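Local coordinates for SUBA (Escherichia coli, PDB 2IY9), which cleaves the host endoplasmic reticulum chaperone BiP as the subtilisin-like serine protease subunit of an AB5 toxin, which leads to cell death, at residues R299-S304 and R319-E324; P230-G235 and D313-G318; R128-I133 and I147-G152. All coordinates share one frame; numbering follows the deposited sequence.

Contact 1: R299-S304 and R319-E324; sequences RTLLES and RVLNAE
L301 turns its CD1 to CD1 of L321, 3.8 Å away, and the two side chains cross at a slant. In both leucines CG lies anti to the backbone N (chi1 -174° and 178°), which brings the branched ends together although neither CB points at the other segment. The carbonyl O of L301 takes a hydrogen bond from a water at 3.0 Å. That water also accepts from N322 N, and so joins the helix to the turn beyond the strand. L302 packs against R319. The extended arginine chain runs past it, with R319 CD 3.4 Å from L302 O. L302 CB sits 3.7 Å above one face of the guanidinium, toward its rim, and L302 CD1 lies 4.0 Å from R319 NH1. The polar end of R319 is held elsewhere, by NH1 to the carbonyl O of D248. At S304 the carbonyl O meets N322 CB at 3.6 Å. N322 is the N-cap of helix 323-331, with OD1 bonded to K325 N, and its ND2 reaches D306. The contact thus sets the C-terminal part of helix 294-304 against the short strand 319-320 and the start of the next helix, where the A2 region begins. L301 also touches V278 and L321 touches I277, both of helix 271-288. Both leucines touch I249 of strand 249-252, an outer strand of the parallel sheet.

Contact 2: P230-G235 and D313-G318; sequences PVLHGG and DKVTEG
L232 and K314 face each other across two irregular loop segments, whose backbones come nearest at these residues, with their CA atoms 8.0 Å apart. Each CB points toward the other segment. The two side chains run alongside each other in opposed senses, so the leucine lies beside the lysine chain. K314 starts with CG beside the backbone N (chi1 -59°) and bends at chi3, -91°. The bend carries CE and NZ over the leucine and on to its backbone. L232 CD1 is 4.0 Å from K314 CE, and L232 CB is 4.1 Å from K314 CD. The same CD1 meets V315 CG2 at 4.0 Å, where the side chains cross at an angle. L232 CD1 is therefore shared between the lysine methylenes and the valine methyl. The ammonium end comes to rest beside the backbone at V231 and L232. K314 NZ lies 3.1 Å from L232 N, but both are donors and this is not a hydrogen bond. NZ is also 3.9 Å from V231 CA. L232 further packs on A219 and L221 of strand 215-221 and on F242, so the leucine bridges the sheet and the loop at 313-318. V231 and K314 also make backbone hydrogen bonds, to A222 and G243. The chemistry is apolar along the lysine chain and polar only at its tip. The methylenes help cover a partly exposed leucine, while NZ adds no hydrogen bond between the two segments.

Contact 3: R128-I133 and I147-G152; sequences RAIESI and INISGG
I133 meets I147 tip to tip, with their CD1 atoms 3.8 Å apart. I133 CD1 also lies 3.9 Å from I147 CG1, so the helix methyl rests against the end of the strand side chain and the carbon before it. One turn earlier on the helix, I130 meets I149, again through CD1 and CD1 at 3.8 Å, but here the side chains cross at about a right angle. In all four isoleucines CG1 turns away from the carbonyl carbon, with chi1 near -60°; for I130 chi2 is 164°. The extended second torsion carries each CD1 well out from its backbone. This lets I130 reach the strand although its CB does not point there. I147 and I149 are two apart on the strand and use the same face of it; I130 and I133 are three apart on the helix. The contact is wholly apolar and buried. Just past it, S150 turns the chain toward the catalytic centre: its O bonds H89 NE2, and H89 is assigned to the charge relay system with D52 and S272. Helix 125-134 thus packs on strand 147-149 within the parallel sheet of the subtilase fold. V51 of strand 47-52 touches A129 and I147, while I177 of strand 176-180 touches I130, I147 and I149. I130 also touches W162 and L165 of helix 160-172.

Contact 3 is the core contact: four buried isoleucines join a helix to a central strand of the parallel sheet, near the charge relay residues. Contacts 1 and 2 lie on the other side of the chain's centre and are only partly buried. They are neighbours, with centres about 15 Å apart, and V320 CG1 touches P230 CG at 4.1 Å. Their segments alternate along the chain, and 313-318 runs straight into 319-324. Contact 1 mixes a leucine pair with a water bridge and a leucine against an arginine. Contact 2 joins two loops through lysine methylenes, with no bond between the segments. Polar groups take part across contacts 1 and 2, and none across contact 3.

Contact 1: R299-S304 and R319-E324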
ATOM      1  N   ARG A 299      -3.834   3.017  13.998  1.00 23.64           N
ATOM      2  CA  ARG A 299      -4.307   2.290  15.178  1.00 25.07           C
ATOM      3  C   ARG A 299      -5.561   1.450  14.894  1.00 24.29           C
ATOM      4  O   ARG A 299      -5.607   0.274  15.233  1.00 23.70           O
ATOM      5  CB  ARG A 299      -4.571   3.268  16.343  1.00 24.93           C
ATOM      6  CG  ARG A 299      -5.012   2.598  17.641  1.00 26.76           C
ATOM      7  CD  ARG A 299      -5.284   3.624  18.752  1.00 27.98           C
ATOM      8  NE  ARG A 299      -6.395   4.522  18.418  1.00 34.58           N
ATOM      9  CZ  ARG A 299      -6.278   5.832  18.175  1.00 37.41           C
ATOM     10  NH1 ARG A 299      -5.097   6.439  18.229  1.00 38.66           N
ATOM     11  NH2 ARG A 299      -7.358   6.546  17.884  1.00 39.30           N
ATOM     12  N   THR A 300      -6.579   2.048  14.276  1.00 23.94           N
ATOM     13  CA  THR A 300      -7.798   1.292  13.997  1.00 23.69           C
ATOM     14  C   THR A 300      -7.507   0.109  13.069  1.00 23.28           C
ATOM     15  O   THR A 300      -7.993  -0.990  13.306  1.00 23.29           O
ATOM     16  CB  THR A 300      -8.933   2.180  13.461  1.00 23.91           C
ATOM     17  OG1 THR A 300      -9.241   3.187  14.435  1.00 24.60           O
ATOM     18  CG2 THR A 300     -10.195   1.347  13.191  1.00 24.62           C
ATOM     19  N   LEU A 301      -6.693   0.318  12.038  1.00 22.88           N
ATOM     20  CA  LEU A 301      -6.305  -0.786  11.149  1.00 22.89           C
ATOM     21  C   LEU A 301      -5.641  -1.933  11.912  1.00 23.28           C
ATOM     22  O   LEU A 301      -6.029  -3.096  11.766  1.00 23.27           O
ATOM     23  CB  LEU A 301      -5.364  -0.307  10.043  1.00 22.88           C
ATOM     24  CG  LEU A 301      -5.038  -1.386   8.991  1.00 23.11           C
ATOM     25  CD1 LEU A 301      -6.229  -1.608   8.046  1.00 23.73           C
ATOM     26  CD2 LEU A 301      -3.798  -0.995   8.205  1.00 21.63           C
ATOM     27  N   LEU A 302      -4.651  -1.590  12.732  1.00 23.29           N
ATOM     28  CA  LEU A 302      -3.879  -2.584  13.465  1.00 24.35           C
ATOM     29  C   LEU A 302      -4.665  -3.253  14.573  1.00 24.85           C
ATOM     30  O   LEU A 302      -4.582  -4.475  14.717  1.00 24.94           O
ATOM     31  CB  LEU A 302      -2.590  -1.978  14.020  1.00 23.98           C
ATOM     32  CG  LEU A 302      -1.682  -1.360  12.949  1.00 23.87           C
ATOM     33  CD1 LEU A 302      -0.376  -0.935  13.604  1.00 24.12           C
ATOM     34  CD2 LEU A 302      -1.432  -2.316  11.769  1.00 25.30           C
ATOM     35  N   GLU A 303      -5.408  -2.463  15.353  1.00 25.27           N
ATOM     36  CA  GLU A 303      -6.234  -3.023  16.428  1.00 27.26           C
ATOM     37  C   GLU A 303      -7.303  -3.964  15.903  1.00 26.77           C
ATOM     38  O   GLU A 303      -7.590  -4.988  16.522  1.00 26.67           O
ATOM     39  CB  GLU A 303      -6.893  -1.919  17.268  1.00 27.16           C
ATOM     40  CG  GLU A 303      -6.039  -1.471  18.446  1.00 29.64           C
ATOM     41  CD  GLU A 303      -6.632  -0.292  19.199  1.00 29.90           C
ATOM     42  OE1 GLU A 303      -5.872   0.373  19.933  1.00 35.76           O
ATOM     43  OE2 GLU A 303      -7.844  -0.021  19.047  1.00 35.01           O
ATOM     44  N   SER A 304      -7.893  -3.603  14.766  1.00 26.65           N
ATOM     45  CA  SER A 304      -8.967  -4.387  14.174  1.00 27.08           C
ATOM     46  C   SER A 304      -8.473  -5.650  13.459  1.00 26.70           C
ATOM     47  O   SER A 304      -9.270  -6.543  13.156  1.00 26.36           O
ATOM     48  CB  SER A 304      -9.767  -3.517  13.203  1.00 27.10           C
ATOM     49  OG  SER A 304      -9.027  -3.352  12.008  1.00 30.17           O
ATOM     50  N   ARG A 319      -0.593 -10.019  13.052  1.00 24.34           N
ATOM     51  CA  ARG A 319      -1.717  -9.279  12.478  1.00 23.90           C
ATOM     52  C   ARG A 319      -2.067  -9.627  11.036  1.00 23.94           C
ATOM     53  O   ARG A 319      -1.204  -9.599  10.133  1.00 23.69           O
ATOM     54  CB  ARG A 319      -1.489  -7.769  12.566  1.00 24.12           C
ATOM     55  CG  ARG A 319      -1.390  -7.223  13.961  1.00 24.36           C
ATOM     56  CD  ARG A 319      -1.478  -5.722  13.936  1.00 24.69           C
ATOM     57  NE  ARG A 319      -0.984  -5.129  15.168  1.00 24.56           N
ATOM     58  CZ  ARG A 319       0.231  -4.615  15.323  1.00 27.41           C
ATOM     59  NH1 ARG A 319       1.103  -4.622  14.316  1.00 26.34           N
ATOM     60  NH2 ARG A 319       0.578  -4.094  16.493  1.00 27.70           N
ATOM     61  N   VAL A 320      -3.352  -9.911  10.828  1.00 23.56           N
ATOM     62  CA  VAL A 320      -3.892 -10.181   9.500  1.00 23.16           C
ATOM     63  C   VAL A 320      -5.046  -9.223   9.218  1.00 23.10           C
ATOM     64  O   VAL A 320      -5.955  -9.046  10.050  1.00 23.54           O
ATOM     65  CB  VAL A 320      -4.332 -11.661   9.353  1.00 23.20           C
ATOM     66  CG1 VAL A 320      -5.114 -11.884   8.048  1.00 24.49           C
ATOM     67  CG2 VAL A 320      -3.116 -12.585   9.406  1.00 24.13           C
ATOM     68  N   LEU A 321      -4.993  -8.602   8.044  1.00 22.47           N
ATOM     69  CA  LEU A 321      -5.982  -7.633   7.599  1.00 22.98           C
ATOM     70  C   LEU A 321      -7.412  -8.150   7.733  1.00 23.34           C
ATOM     71  O   LEU A 321      -7.759  -9.201   7.184  1.00 23.03           O
ATOM     72  CB  LEU A 321      -5.704  -7.245   6.142  1.00 22.77           C
ATOM     73  CG  LEU A 321      -6.686  -6.255   5.510  1.00 21.91           C
ATOM     74  CD1 LEU A 321      -6.611  -4.905   6.217  1.00 22.07           C
ATOM     75  CD2 LEU A 321      -6.468  -6.118   3.996  1.00 22.15           C
ATOM     76  N   ASN A 322      -8.224  -7.403   8.480  1.00 24.29           N
ATOM     77  CA  ASN A 322      -9.659  -7.649   8.572  1.00 25.10           C
ATOM     78  C   ASN A 322     -10.362  -6.350   8.211  1.00 25.15           C
ATOM     79  O   ASN A 322     -10.426  -5.429   9.032  1.00 25.52           O
ATOM     80  CB  ASN A 322     -10.062  -8.089   9.987  1.00 25.15           C
ATOM     81  CG  ASN A 322     -11.547  -8.417  10.105  1.00 26.99           C
ATOM     82  OD1 ASN A 322     -12.368  -7.985   9.285  1.00 26.59           O
ATOM     83  ND2 ASN A 322     -11.896  -9.194  11.134  1.00 26.74           N
ATOM     84  N   ALA A 323     -10.849  -6.280   6.975  1.00 25.44           N
ATOM     85  CA  ALA A 323     -11.472  -5.069   6.430  1.00 26.04           C
ATOM     86  C   ALA A 323     -12.816  -4.786   7.070  1.00 26.43           C
ATOM     87  O   ALA A 323     -13.154  -3.624   7.299  1.00 26.30           O
ATOM     88  CB  ALA A 323     -11.619  -5.168   4.925  1.00 25.51           C
ATOM     89  N   GLU A 324     -13.580  -5.846   7.349  1.00 27.41           N
ATOM     90  CA  GLU A 324     -14.893  -5.704   7.971  1.00 28.57           C
ATOM     91  C   GLU A 324     -14.764  -4.964   9.295  1.00 28.22           C
ATOM     92  O   GLU A 324     -15.457  -3.971   9.528  1.00 28.26           O
ATOM     93  CB  GLU A 324     -15.584  -7.067   8.163  1.00 28.73           C
ATOM     94  CG  GLU A 324     -16.852  -6.992   9.034  1.00 30.70           C
ATOM     95  CD  GLU A 324     -17.474  -8.351   9.282  1.00 31.60           C
ATOM     96  OE1 GLU A 324     -17.204  -8.949  10.351  1.00 36.60           O
ATOM     97  OE2 GLU A 324     -18.224  -8.830   8.405  1.00 36.40           O
TER
HETATM   98  O   HOH W   1      -7.544  -4.814   9.897  1.00 26.16           O

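Contact 2: P230-G235 and D313-G318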
ATOM      1  N   PRO A 230      -4.337 -18.214   7.962  1.00 28.33           N
ATOM      2  CA  PRO A 230      -3.422 -17.786   6.903  1.00 27.50           C
ATOM      3  C   PRO A 230      -1.984 -18.135   7.199  1.00 27.39           C
ATOM      4  O   PRO A 230      -1.592 -18.265   8.367  1.00 27.04           O
ATOM      5  CB  PRO A 230      -3.583 -16.254   6.886  1.00 27.41           C
ATOM      6  CG  PRO A 230      -4.848 -15.985   7.597  1.00 27.92           C
ATOM      7  CD  PRO A 230      -4.947 -17.060   8.641  1.00 27.88           C
ATOM      8  N   VAL A 231      -1.224 -18.320   6.128  1.00 27.53           N
ATOM      9  CA  VAL A 231       0.220 -18.428   6.178  1.00 27.58           C
ATOM     10  C   VAL A 231       0.773 -17.407   5.183  1.00 27.53           C
ATOM     11  O   VAL A 231       0.069 -17.006   4.242  1.00 26.52           O
ATOM     12  CB  VAL A 231       0.700 -19.844   5.800  1.00 28.00           C
ATOM     13  CG1 VAL A 231       0.293 -20.859   6.868  1.00 29.46           C
ATOM     14  CG2 VAL A 231       0.155 -20.249   4.441  1.00 28.37           C
ATOM     15  N   LEU A 232       2.013 -16.977   5.397  1.00 27.02           N
ATOM     16  CA  LEU A 232       2.664 -16.068   4.449  1.00 27.91           C
ATOM     17  C   LEU A 232       2.922 -16.776   3.129  1.00 27.53           C
ATOM     18  O   LEU A 232       3.263 -17.963   3.120  1.00 27.58           O
ATOM     19  CB  LEU A 232       3.963 -15.480   5.018  1.00 27.97           C
ATOM     20  CG  LEU A 232       3.838 -14.044   5.565  1.00 28.82           C
ATOM     21  CD1 LEU A 232       3.004 -13.962   6.843  1.00 30.23           C
ATOM     22  CD2 LEU A 232       5.208 -13.393   5.783  1.00 28.91           C
ATOM     23  N   HIS A 233       2.720 -16.055   2.026  1.00 27.15           N
ATOM     24  CA  HIS A 233       3.087 -16.529   0.699  1.00 27.64           C
ATOM     25  C   HIS A 233       4.586 -16.786   0.662  1.00 28.27           C
ATOM     26  O   HIS A 233       5.382 -15.934   1.051  1.00 28.13           O
ATOM     27  CB  HIS A 233       2.658 -15.522  -0.386  1.00 27.19           C
ATOM     28  CG  HIS A 233       3.220 -15.814  -1.746  1.00 26.30           C
ATOM     29  ND1 HIS A 233       2.830 -16.902  -2.501  1.00 26.03           N
ATOM     30  CD2 HIS A 233       4.140 -15.153  -2.488  1.00 25.50           C
ATOM     31  CE1 HIS A 233       3.497 -16.906  -3.642  1.00 24.89           C
ATOM     32  NE2 HIS A 233       4.305 -15.858  -3.660  1.00 24.50           N
ATOM     33  N   GLY A 234       4.961 -17.981   0.214  1.00 29.24           N
ATOM     34  CA  GLY A 234       6.357 -18.409   0.239  1.00 29.61           C
ATOM     35  C   GLY A 234       6.951 -18.437  -1.153  1.00 30.53           C
ATOM     36  O   GLY A 234       6.242 -18.225  -2.137  1.00 30.42           O
ATOM     37  N   GLY A 235       8.255 -18.699  -1.230  1.00 31.13           N
ATOM     38  CA  GLY A 235       8.972 -18.739  -2.509  1.00 31.59           C
ATOM     39  C   GLY A 235      10.205 -17.860  -2.521  1.00 32.04           C
ATOM     40  O   GLY A 235      10.257 -16.831  -1.837  1.00 32.07           O
ATOM     41  N   ASP A 313       6.131 -14.755  14.744  1.00 27.58           N
ATOM     42  CA  ASP A 313       7.528 -14.645  14.274  1.00 27.60           C
ATOM     43  C   ASP A 313       7.669 -13.872  12.960  1.00 27.28           C
ATOM     44  O   ASP A 313       8.722 -13.303  12.696  1.00 26.81           O
ATOM     45  CB  ASP A 313       8.218 -16.008  14.114  1.00 27.64           C
ATOM     46  CG  ASP A 313       9.699 -15.869  13.757  1.00 29.18           C
ATOM     47  OD1 ASP A 313      10.462 -15.329  14.588  1.00 30.14           O
ATOM     48  OD2 ASP A 313      10.098 -16.261  12.638  1.00 31.49           O
ATOM     49  N   LYS A 314       6.602 -13.866  12.156  1.00 26.97           N
ATOM     50  CA  LYS A 314       6.617 -13.335  10.796  1.00 27.32           C
ATOM     51  C   LYS A 314       6.078 -11.898  10.731  1.00 26.35           C
ATOM     52  O   LYS A 314       6.497 -11.113   9.878  1.00 25.69           O
ATOM     53  CB  LYS A 314       5.790 -14.245   9.866  1.00 27.32           C
ATOM     54  CG  LYS A 314       6.285 -15.717   9.780  1.00 28.77           C
ATOM     55  CD  LYS A 314       5.765 -16.461   8.533  1.00 29.67           C
ATOM     56  CE  LYS A 314       4.426 -17.184   8.802  1.00 32.62           C
ATOM     57  NZ  LYS A 314       3.839 -18.015   7.662  1.00 28.22           N
ATOM     58  N   VAL A 315       5.168 -11.563  11.649  1.00 26.04           N
ATOM     59  CA  VAL A 315       4.438 -10.294  11.630  1.00 26.11           C
ATOM     60  C   VAL A 315       4.242  -9.830  13.069  1.00 26.25           C
ATOM     61  O   VAL A 315       3.875 -10.629  13.941  1.00 25.76           O
ATOM     62  CB  VAL A 315       3.021 -10.470  10.992  1.00 26.09           C
ATOM     63  CG1 VAL A 315       2.227  -9.151  11.020  1.00 26.55           C
ATOM     64  CG2 VAL A 315       3.106 -11.015   9.573  1.00 26.38           C
ATOM     65  N   THR A 316       4.467  -8.540  13.319  1.00 26.28           N
ATOM     66  CA  THR A 316       4.202  -7.979  14.641  1.00 26.67           C
ATOM     67  C   THR A 316       2.796  -8.346  15.077  1.00 26.23           C
ATOM     68  O   THR A 316       1.809  -8.085  14.371  1.00 26.15           O
ATOM     69  CB  THR A 316       4.426  -6.452  14.690  1.00 26.85           C
ATOM     70  OG1 THR A 316       5.801  -6.188  14.413  1.00 26.83           O
ATOM     71  CG2 THR A 316       4.076  -5.875  16.084  1.00 27.81           C
ATOM     72  N   GLU A 317       2.737  -9.003  16.228  1.00 26.43           N
ATOM     73  CA  GLU A 317       1.506  -9.483  16.852  1.00 26.66           C
ATOM     74  C   GLU A 317       0.655 -10.408  15.982  1.00 25.76           C
ATOM     75  O   GLU A 317      -0.517 -10.614  16.269  1.00 25.34           O
ATOM     76  CB  GLU A 317       0.663  -8.319  17.385  1.00 27.38           C
ATOM     77  CG  GLU A 317       1.462  -7.323  18.174  1.00 30.44           C
ATOM     78  CD  GLU A 317       0.872  -7.065  19.508  1.00 35.76           C
ATOM     79  OE1 GLU A 317       1.170  -7.865  20.424  1.00 38.13           O
ATOM     80  OE2 GLU A 317       0.125  -6.066  19.641  1.00 37.10           O
ATOM     81  N   GLY A 318       1.244 -10.967  14.931  1.00 25.49           N
ATOM     82  CA  GLY A 318       0.532 -11.919  14.070  1.00 25.21           C
ATOM     83  C   GLY A 318      -0.660 -11.321  13.339  1.00 24.97           C
ATOM     84  O   GLY A 318      -1.615 -12.032  13.018  1.00 25.45           O
TER

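Contact 3: R128-I133 and I147-G152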
ATOM      1  N   ARG A 128      11.449  12.480  -3.530  1.00 25.63           N
ATOM      2  CA  ARG A 128      10.909  13.665  -4.205  1.00 26.03           C
ATOM      3  C   ARG A 128       9.390  13.580  -4.377  1.00 25.46           C
ATOM      4  O   ARG A 128       8.679  14.576  -4.206  1.00 24.61           O
ATOM      5  CB  ARG A 128      11.579  13.894  -5.562  1.00 26.84           C
ATOM      6  CG  ARG A 128      13.096  14.080  -5.509  1.00 29.83           C
ATOM      7  CD  ARG A 128      13.542  15.217  -4.594  1.00 34.44           C
ATOM      8  NE  ARG A 128      14.964  15.050  -4.286  1.00 40.44           N
ATOM      9  CZ  ARG A 128      15.459  14.645  -3.120  1.00 41.94           C
ATOM     10  NH1 ARG A 128      14.666  14.392  -2.085  1.00 42.76           N
ATOM     11  NH2 ARG A 128      16.770  14.518  -2.982  1.00 45.08           N
ATOM     12  N   ALA A 129       8.908  12.385  -4.711  1.00 25.42           N
ATOM     13  CA  ALA A 129       7.474  12.129  -4.868  1.00 25.13           C
ATOM     14  C   ALA A 129       6.720  12.461  -3.597  1.00 25.16           C
ATOM     15  O   ALA A 129       5.680  13.121  -3.651  1.00 25.21           O
ATOM     16  CB  ALA A 129       7.234  10.680  -5.266  1.00 25.33           C
ATOM     17  N   ILE A 130       7.266  12.020  -2.458  1.00 24.54           N
ATOM     18  CA  ILE A 130       6.632  12.212  -1.159  1.00 24.43           C
ATOM     19  C   ILE A 130       6.737  13.671  -0.698  1.00 24.67           C
ATOM     20  O   ILE A 130       5.755  14.246  -0.236  1.00 23.75           O
ATOM     21  CB  ILE A 130       7.199  11.250  -0.082  1.00 24.46           C
ATOM     22  CG1 ILE A 130       6.841   9.794  -0.408  1.00 23.84           C
ATOM     23  CG2 ILE A 130       6.626  11.596   1.296  1.00 25.09           C
ATOM     24  CD1 ILE A 130       7.673   8.764   0.384  1.00 24.60           C
ATOM     25  N   GLU A 131       7.922  14.267  -0.842  1.00 25.21           N
ATOM     26  CA  GLU A 131       8.108  15.698  -0.546  1.00 26.21           C
ATOM     27  C   GLU A 131       7.095  16.562  -1.292  1.00 25.78           C
ATOM     28  O   GLU A 131       6.645  17.587  -0.777  1.00 25.97           O
ATOM     29  CB  GLU A 131       9.516  16.173  -0.923  1.00 25.84           C
ATOM     30  CG  GLU A 131      10.643  15.666  -0.035  1.00 27.50           C
ATOM     31  CD  GLU A 131      12.025  15.970  -0.620  1.00 28.82           C
ATOM     32  OE1 GLU A 131      12.113  16.406  -1.791  1.00 31.98           O
ATOM     33  OE2 GLU A 131      13.028  15.769   0.089  1.00 34.16           O
ATOM     34  N   SER A 132       6.765  16.157  -2.515  1.00 25.57           N
ATOM     35  CA  SER A 132       5.806  16.890  -3.349  1.00 25.91           C
ATOM     36  C   SER A 132       4.399  16.870  -2.743  1.00 26.18           C
ATOM     37  O   SER A 132       3.706  17.901  -2.709  1.00 26.64           O
ATOM     38  CB  SER A 132       5.817  16.353  -4.787  1.00 25.45           C
ATOM     39  OG  SER A 132       4.772  16.932  -5.549  1.00 26.02           O
ATOM     40  N   ILE A 133       3.987  15.714  -2.225  1.00 26.10           N
ATOM     41  CA  ILE A 133       2.736  15.634  -1.465  1.00 25.76           C
ATOM     42  C   ILE A 133       2.790  16.533  -0.230  1.00 26.41           C
ATOM     43  O   ILE A 133       1.869  17.323   0.034  1.00 26.36           O
ATOM     44  CB  ILE A 133       2.425  14.197  -0.996  1.00 25.32           C
ATOM     45  CG1 ILE A 133       2.334  13.242  -2.187  1.00 25.29           C
ATOM     46  CG2 ILE A 133       1.104  14.180  -0.188  1.00 24.71           C
ATOM     47  CD1 ILE A 133       2.332  11.752  -1.813  1.00 25.38           C
ATOM     48  N   ILE A 147      -0.865   6.914   1.077  1.00 21.03           N
ATOM     49  CA  ILE A 147       0.195   6.854   0.084  1.00 21.04           C
ATOM     50  C   ILE A 147       0.671   5.413  -0.117  1.00 21.52           C
ATOM     51  O   ILE A 147       1.275   4.814   0.778  1.00 21.72           O
ATOM     52  CB  ILE A 147       1.398   7.756   0.508  1.00 20.93           C
ATOM     53  CG1 ILE A 147       0.938   9.207   0.758  1.00 20.92           C
ATOM     54  CG2 ILE A 147       2.509   7.724  -0.542  1.00 18.89           C
ATOM     55  CD1 ILE A 147       1.953  10.020   1.563  1.00 20.72           C
ATOM     56  N   ASN A 148       0.406   4.872  -1.305  1.00 21.79           N
ATOM     57  CA  ASN A 148       0.742   3.486  -1.621  1.00 21.93           C
ATOM     58  C   ASN A 148       2.108   3.361  -2.264  1.00 22.38           C
ATOM     59  O   ASN A 148       2.372   3.927  -3.340  1.00 21.84           O
ATOM     60  CB  ASN A 148      -0.310   2.884  -2.547  1.00 22.06           C
ATOM     61  CG  ASN A 148      -0.087   1.403  -2.795  1.00 22.43           C
ATOM     62  OD1 ASN A 148       0.617   0.997  -3.743  1.00 23.80           O
ATOM     63  ND2 ASN A 148      -0.650   0.586  -1.925  1.00 19.30           N
ATOM     64  N   ILE A 149       2.974   2.603  -1.598  1.00 22.68           N
ATOM     65  CA  ILE A 149       4.308   2.336  -2.109  1.00 23.53           C
ATOM     66  C   ILE A 149       4.505   0.814  -2.185  1.00 23.80           C
ATOM     67  O   ILE A 149       5.054   0.190  -1.274  1.00 23.10           O
ATOM     68  CB  ILE A 149       5.393   3.044  -1.255  1.00 23.61           C
ATOM     69  CG1 ILE A 149       4.993   4.523  -1.052  1.00 23.92           C
ATOM     70  CG2 ILE A 149       6.788   2.877  -1.905  1.00 23.96           C
ATOM     71  CD1 ILE A 149       6.095   5.473  -0.607  1.00 24.17           C
ATOM     72  N   SER A 150       4.027   0.240  -3.285  1.00 24.90           N
ATOM     73  CA  SER A 150       4.143  -1.191  -3.559  1.00 25.85           C
ATOM     74  C   SER A 150       5.534  -1.513  -4.123  1.00 27.12           C
ATOM     75  O   SER A 150       5.678  -1.951  -5.270  1.00 28.16           O
ATOM     76  CB  SER A 150       3.061  -1.631  -4.550  1.00 25.98           C
ATOM     77  OG  SER A 150       1.797  -1.750  -3.930  1.00 24.92           O
ATOM     78  N   GLY A 151       6.553  -1.276  -3.306  1.00 27.89           N
ATOM     79  CA  GLY A 151       7.942  -1.458  -3.705  1.00 29.09           C
ATOM     80  C   GLY A 151       8.780  -0.501  -2.893  1.00 29.62           C
ATOM     81  O   GLY A 151       8.511  -0.282  -1.708  1.00 29.69           O
ATOM     82  N   GLY A 152       9.774   0.095  -3.540  1.00 30.14           N
ATOM     83  CA  GLY A 152      10.625   1.059  -2.872  1.00 31.21           C
ATOM     84  C   GLY A 152      12.079   0.938  -3.267  1.00 31.90           C
ATOM     85  O   GLY A 152      12.409   0.351  -4.300  1.00 31.60           O
TER